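PDB 3CE2: putative peptidase from Chlamydophila abortus, which is predicted to act as a zinc-dependent oligopeptidase of the M3B family, degrading a variety of small bioactive peptides. Local coordinates for residues D41-K46 / E80-K85. Numbering follows the deposited sequence.
Sequences DSFGLK and ERKLNK
F43 reaches from the end of helix 33-42 to helix 66-96, and its ring lies between the side chains of K82 and L83. CE2 of F43 lies 3.4 Å from CD2 of L83, and CZ of F43 is equally near that methyl, which approaches obliquely. The K82 methylenes run past the ring in the opposite direction to the F43 side chain; CD of K82 is modelled closer to CZ of F43 than carbons can sit, so that spacing is doubtful. Past the methylenes, NZ of K82 donates a hydrogen bond to OG of S42 at 3.1 Å. The ammonium is 5.3 Å from the F43 ring centroid and 28° off the normal, so any cation-pi term is at most weak.

With CG anti to the backbone N (chi1 -162°), the K82 chain then bends at chi3 and chi4, which turns its amine to the S42 hydroxyl. That hydroxyl also bonds to the carbonyl O of D39, one turn back, whose carboxylate makes a long, weak ion pair with the K82 ammonium.

The contact joins two helices of the largely helical M3B chain where the first gives way to a loop, at the periphery, about 29 Å from the chain centre to its own and away from the zinc sites. The nearest CA atoms, those of F43 and L83, are 9.7 Å apart, so side chains alone bridge the gap, burying 186 Å² in total. G44, with positive phi, is where the chain leaves helical geometry.

Further out, L113 of helix 101-120 packs on F43, W53 meets its ring with the planes at about 80°, and H114 touches L83.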
ATOM      1  N   ASP A  41     -26.154  15.668 -13.969  1.00 71.24           N
ATOM      2  CA  ASP A  41     -27.092  15.798 -15.079  1.00 79.56           C
ATOM      3  C   ASP A  41     -26.439  16.286 -16.387  1.00 78.98           C
ATOM      4  O   ASP A  41     -26.695  15.694 -17.441  1.00 82.20           O
ATOM      5  CB  ASP A  41     -28.296  16.678 -14.682  1.00 81.84           C
ATOM      6  CG  ASP A  41     -29.294  15.952 -13.764  1.00 82.03           C
ATOM      7  OD1 ASP A  41     -29.194  14.714 -13.607  1.00 82.85           O
ATOM      8  OD2 ASP A  41     -30.188  16.623 -13.198  1.00 81.08           O
ATOM      9  N   SER A  42     -25.597  17.329 -16.320  1.00 75.63           N
ATOM     10  CA  SER A  42     -24.963  17.920 -17.524  1.00 76.12           C
ATOM     11  C   SER A  42     -24.566  16.861 -18.536  1.00 76.67           C
ATOM     12  O   SER A  42     -24.582  17.097 -19.746  1.00 75.05           O
ATOM     13  CB  SER A  42     -23.700  18.736 -17.202  1.00 76.31           C
ATOM     14  OG  SER A  42     -23.466  18.864 -15.815  1.00 82.86           O
ATOM     15  N   PHE A  43     -24.183  15.696 -18.033  1.00 77.78           N
ATOM     16  CA  PHE A  43     -23.715  14.637 -18.898  1.00 83.08           C
ATOM     17  C   PHE A  43     -24.797  14.098 -19.838  1.00 88.16           C
ATOM     18  O   PHE A  43     -24.492  13.676 -20.960  1.00 88.29           O
ATOM     19  CB  PHE A  43     -23.068  13.521 -18.074  1.00 81.14           C
ATOM     20  CG  PHE A  43     -21.690  13.858 -17.611  1.00 79.95           C
ATOM     21  CD1 PHE A  43     -20.665  14.022 -18.526  1.00 79.81           C
ATOM     22  CD2 PHE A  43     -21.418  14.038 -16.268  1.00 81.76           C
ATOM     23  CE1 PHE A  43     -19.395  14.348 -18.113  1.00 80.39           C
ATOM     24  CE2 PHE A  43     -20.140  14.355 -15.843  1.00 80.87           C
ATOM     25  CZ  PHE A  43     -19.129  14.509 -16.768  1.00 80.39           C
ATOM     26  N   GLY A  44     -26.051  14.131 -19.392  1.00 90.00           N
ATOM     27  CA  GLY A  44     -27.134  13.524 -20.155  1.00 91.17           C
ATOM     28  C   GLY A  44     -26.786  12.083 -20.498  1.00 92.52           C
ATOM     29  O   GLY A  44     -26.316  11.793 -21.598  1.00 89.42           O
ATOM     30  N   LEU A  45     -26.993  11.182 -19.542  1.00 95.20           N
ATOM     31  CA  LEU A  45     -26.795   9.754 -19.765  1.00 97.50           C
ATOM     32  C   LEU A  45     -27.632   9.306 -20.970  1.00 98.90           C
ATOM     33  O   LEU A  45     -28.747   9.790 -21.179  1.00 96.97           O
ATOM     34  CB  LEU A  45     -27.191   8.969 -18.506  1.00 97.73           C
ATOM     35  CG  LEU A  45     -26.443   7.692 -18.090  1.00 98.72           C
ATOM     36  CD1 LEU A  45     -26.771   7.366 -16.629  1.00100.05           C
ATOM     37  CD2 LEU A  45     -26.704   6.478 -19.003  1.00 95.24           C
ATOM     38  N   LYS A  46     -27.087   8.388 -21.762  1.00100.42           N
ATOM     39  CA  LYS A  46     -27.776   7.886 -22.949  1.00101.61           C
ATOM     40  C   LYS A  46     -28.311   6.469 -22.708  1.00100.86           C
ATOM     41  O   LYS A  46     -29.221   6.259 -21.900  1.00 96.86           O
ATOM     42  CB  LYS A  46     -26.822   7.896 -24.154  1.00102.25           C
ATOM     43  CG  LYS A  46     -27.486   8.050 -25.526  1.00104.62           C
ATOM     44  CD  LYS A  46     -27.540   9.505 -26.010  1.00105.39           C
ATOM     45  CE  LYS A  46     -28.763  10.238 -25.474  1.00105.44           C
ATOM     46  NZ  LYS A  46     -28.640  11.702 -25.663  1.00103.90           N
ATOM     47  N   GLU A  80     -12.822  13.332 -17.172  1.00 55.70           N
ATOM     48  CA  GLU A  80     -12.329  12.509 -16.082  1.00 54.97           C
ATOM     49  C   GLU A  80     -12.270  13.325 -14.815  1.00 52.45           C
ATOM     50  O   GLU A  80     -12.601  12.847 -13.722  1.00 51.47           O
ATOM     51  CB  GLU A  80     -10.946  11.964 -16.420  1.00 53.42           C
ATOM     52  CG  GLU A  80     -10.296  11.173 -15.319  1.00 62.18           C
ATOM     53  CD  GLU A  80      -8.888  10.694 -15.681  1.00 67.80           C
ATOM     54  OE1 GLU A  80      -8.563  10.618 -16.894  1.00 70.26           O
ATOM     55  OE2 GLU A  80      -8.109  10.387 -14.746  1.00 73.77           O
ATOM     56  N   ARG A  81     -11.864  14.575 -14.956  1.00 48.10           N
ATOM     57  CA  ARG A  81     -11.701  15.400 -13.792  1.00 46.02           C
ATOM     58  C   ARG A  81     -13.054  15.647 -13.117  1.00 52.36           C
ATOM     59  O   ARG A  81     -13.154  15.604 -11.878  1.00 50.08           O
ATOM     60  CB  ARG A  81     -11.039  16.693 -14.196  1.00 50.88           C
ATOM     61  CG  ARG A  81     -10.811  17.659 -13.079  1.00 56.18           C
ATOM     62  CD  ARG A  81      -9.997  18.793 -13.625  1.00 59.48           C
ATOM     63  NE  ARG A  81      -9.981  19.920 -12.708  1.00 59.35           N
ATOM     64  CZ  ARG A  81      -9.164  20.954 -12.848  1.00 53.78           C
ATOM     65  NH1 ARG A  81      -8.305  20.978 -13.861  1.00 46.36           N
ATOM     66  NH2 ARG A  81      -9.204  21.945 -11.974  1.00 49.67           N
ATOM     67  N   LYS A  82     -14.088  15.872 -13.936  1.00 52.02           N
ATOM     68  CA  LYS A  82     -15.442  16.176 -13.458  1.00 56.76           C
ATOM     69  C   LYS A  82     -16.059  14.920 -12.830  1.00 55.56           C
ATOM     70  O   LYS A  82     -16.597  14.984 -11.729  1.00 53.57           O
ATOM     71  CB  LYS A  82     -16.311  16.667 -14.621  1.00 65.45           C
ATOM     72  CG  LYS A  82     -17.594  17.431 -14.252  1.00 72.53           C
ATOM     73  CD  LYS A  82     -18.673  17.212 -15.343  1.00 76.83           C
ATOM     74  CE  LYS A  82     -19.220  18.519 -15.983  1.00 82.13           C
ATOM     75  NZ  LYS A  82     -20.381  19.161 -15.283  1.00 80.46           N
ATOM     76  N   LEU A  83     -15.952  13.786 -13.527  1.00 49.52           N
ATOM     77  CA  LEU A  83     -16.333  12.488 -12.981  1.00 46.41           C
ATOM     78  C   LEU A  83     -15.754  12.231 -11.596  1.00 51.57           C
ATOM     79  O   LEU A  83     -16.482  11.792 -10.699  1.00 58.74           O
ATOM     80  CB  LEU A  83     -15.923  11.358 -13.918  1.00 40.24           C
ATOM     81  CG  LEU A  83     -16.655  11.430 -15.254  1.00 40.45           C
ATOM     82  CD1 LEU A  83     -16.520  10.170 -16.050  1.00 36.58           C
ATOM     83  CD2 LEU A  83     -18.115  11.744 -15.033  1.00 46.15           C
ATOM     84  N   ASN A  84     -14.459  12.500 -11.416  1.00 51.31           N
ATOM     85  CA  ASN A  84     -13.797  12.273 -10.125  1.00 45.01           C
ATOM     86  C   ASN A  84     -14.350  13.185  -9.039  1.00 47.59           C
ATOM     87  O   ASN A  84     -14.548  12.759  -7.909  1.00 52.43           O
ATOM     88  CB  ASN A  84     -12.285  12.477 -10.232  1.00 49.09           C
ATOM     89  CG  ASN A  84     -11.604  11.390 -11.039  1.00 52.97           C
ATOM     90  OD1 ASN A  84     -12.261  10.488 -11.564  1.00 51.37           O
ATOM     91  ND2 ASN A  84     -10.275  11.476 -11.156  1.00 50.45           N
ATOM     92  N   LYS A  85     -14.576  14.446  -9.378  1.00 42.61           N
ATOM     93  CA  LYS A  85     -15.173  15.387  -8.452  1.00 45.68           C
ATOM     94  C   LYS A  85     -16.534  14.833  -7.996  1.00 48.32           C
ATOM     95  O   LYS A  85     -16.848  14.822  -6.814  1.00 47.75           O
ATOM     96  CB  LYS A  85     -15.327  16.733  -9.163  1.00 49.63           C
ATOM     97  CG  LYS A  85     -15.824  17.905  -8.348  1.00 54.46           C
ATOM     98  CD  LYS A  85     -15.725  19.160  -9.223  1.00 62.86           C
ATOM     99  CE  LYS A  85     -16.589  20.315  -8.709  1.00 70.51           C
ATOM    100  NZ  LYS A  85     -16.010  21.003  -7.504  1.00 73.35           N
TER